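Local coordinates for protein (adenylosuccinate lyase) (Thermotoga maritima, PDB 1C3C), which catalyses two steps of de novo purine biosynthesis as an adenylosuccinate lyase, an enzyme of the fumarase/aspartase superfamily that releases fumarate, at residues V25-T30 against E45-N50. Numbering follows the deposited sequence.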
# COMPACT_ATOMS: atom_id res chain seq x y z
N VAL A 25 6.75 -1.71 34.13
CA VAL A 25 8.14 -1.98 33.70
C VAL A 25 9.16 -1.46 34.71
O VAL A 25 10.08 -2.20 35.11
CB VAL A 25 8.40 -1.32 32.33
CG1 VAL A 25 9.88 -1.48 31.95
CG2 VAL A 25 7.51 -1.95 31.27
N GLU A 26 9.00 -0.20 35.13
CA GLU A 26 9.95 0.30 36.14
C GLU A 26 10.02 -0.53 37.41
O GLU A 26 11.12 -0.69 37.98
CB GLU A 26 9.55 1.73 36.49
CG GLU A 26 9.62 2.75 35.39
CD GLU A 26 10.98 3.23 35.00
OE1 GLU A 26 12.03 2.75 35.48
OE2 GLU A 26 11.00 4.16 34.17
N LEU A 27 8.86 -0.97 37.92
CA LEU A 27 8.83 -1.78 39.15
C LEU A 27 9.43 -3.17 38.94
O LEU A 27 9.97 -3.78 39.85
CB LEU A 27 7.42 -1.91 39.72
CG LEU A 27 6.91 -0.59 40.36
CD1 LEU A 27 5.41 -0.66 40.62
CD2 LEU A 27 7.70 -0.33 41.65
N ALA A 28 9.29 -3.73 37.73
CA ALA A 28 9.96 -5.00 37.43
C ALA A 28 11.48 -4.80 37.49
O ALA A 28 12.22 -5.67 37.95
CB ALA A 28 9.53 -5.55 36.06
N VAL A 29 11.95 -3.65 37.00
CA VAL A 29 13.40 -3.40 37.00
C VAL A 29 13.88 -3.19 38.44
O VAL A 29 14.96 -3.73 38.80
CB VAL A 29 13.74 -2.18 36.12
CG1 VAL A 29 15.20 -1.73 36.26
CG2 VAL A 29 13.46 -2.51 34.64
N THR A 30 13.15 -2.39 39.23
CA THR A 30 13.64 -2.21 40.62
C THR A 30 13.61 -3.54 41.35
O THR A 30 14.50 -3.86 42.15
CB THR A 30 12.87 -1.14 41.44
OG1 THR A 30 11.51 -1.50 41.57
CG2 THR A 30 12.97 0.23 40.77
N GLU A 45 8.94 -2.33 47.24
CA GLU A 45 7.63 -2.23 47.92
C GLU A 45 7.29 -0.78 48.21
O GLU A 45 6.11 -0.39 48.07
CB GLU A 45 7.71 -3.12 49.16
CG GLU A 45 6.39 -3.09 49.96
N ARG A 46 8.29 0.02 48.63
CA ARG A 46 7.98 1.43 48.94
C ARG A 46 7.56 2.20 47.71
O ARG A 46 6.63 3.04 47.71
CB ARG A 46 9.22 2.12 49.58
CG ARG A 46 9.49 1.54 50.99
CD ARG A 46 10.49 2.45 51.71
NE ARG A 46 11.76 2.60 51.02
CZ ARG A 46 12.87 1.92 51.32
NH1 ARG A 46 13.99 2.17 50.63
NH2 ARG A 46 12.84 1.02 52.29
N ILE A 47 8.30 1.99 46.60
CA ILE A 47 7.92 2.68 45.37
C ILE A 47 6.52 2.27 44.91
O ILE A 47 5.64 3.06 44.56
CB ILE A 47 8.97 2.43 44.26
CG1 ILE A 47 10.31 3.06 44.67
CG2 ILE A 47 8.46 3.02 42.93
CD1 ILE A 47 11.40 2.83 43.62
N ARG A 48 6.23 0.97 44.99
CA ARG A 48 4.90 0.44 44.70
C ARG A 48 3.81 1.12 45.54
O ARG A 48 2.74 1.49 44.99
CB ARG A 48 4.86 -1.08 44.92
CG ARG A 48 3.48 -1.62 44.49
CD ARG A 48 3.44 -3.13 44.47
NE ARG A 48 4.28 -3.69 43.41
CZ ARG A 48 5.40 -4.38 43.63
NH1 ARG A 48 5.83 -4.62 44.87
NH2 ARG A 48 6.06 -4.85 42.58
N ASN A 49 4.11 1.37 46.82
CA ASN A 49 3.14 2.02 47.71
C ASN A 49 2.93 3.47 47.33
O ASN A 49 1.83 4.00 47.54
CB ASN A 49 3.61 1.91 49.17
CG ASN A 49 3.47 0.51 49.75
OD1 ASN A 49 2.60 -0.25 49.29
ND2 ASN A 49 4.28 0.15 50.73
N ASN A 50 3.96 4.17 46.86
CA ASN A 50 3.95 5.62 46.72
C ASN A 50 3.65 6.06 45.28
O ASN A 50 3.20 7.17 44.99
CB ASN A 50 5.35 6.15 47.10
CG ASN A 50 5.59 6.18 48.61
OD1 ASN A 50 4.69 6.66 49.27
ND2 ASN A 50 6.81 5.78 49.03
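Leu27 and Arg48 have the nearest CA atoms, 7.2 Å apart, between two nearly antiparallel helical segments, 25-30 and 45-50, whose axes come within 10.3 Å at an angle of 161°. Leu27 points across from helix 15-35 and passes Ile47 coming the other way, so the two side chains lie alongside each other. Its CD2 rests on the branch methyl of Ile47, with Leu27 CD2 to Ile47 CG2 at 3.7 Å, and also reaches the backbone of helix 43-50, where Leu27 CD2 lies 3.9 Å from Arg48 N. The second methyl serves the solvent side: Leu27 CD1 stands oblique to the guanidinium plane, 4.3 Å from Arg48 NE, where a bend at chi3 (-68°) brings the arginine's end beside it. One turn on, Thr30 and Ile47 meet tip to tip, with Thr30 CG2 4.2 Å from Ile47 CD1, a looser touch. A chi1 of 61° sets Thr30 OG1 between backbone N and carbonyl carbon and leaves the methyl facing Ile47; the hydroxyl hydrogen-bonds Thr44 OG1, just ahead of segment 45-50. Leu27 and Ile47 carry a small, mainly van der Waals contact (199 Å²), with exposed Arg48 at its margin. It joins helix 15-35 to the short helix 43-50 as a helical hairpin at one end of the elongated subunit; Ile47 also packs on Ile80 of helix 68-80, while Val25 and Val29 face helices 93-129 and 191-200, respectively.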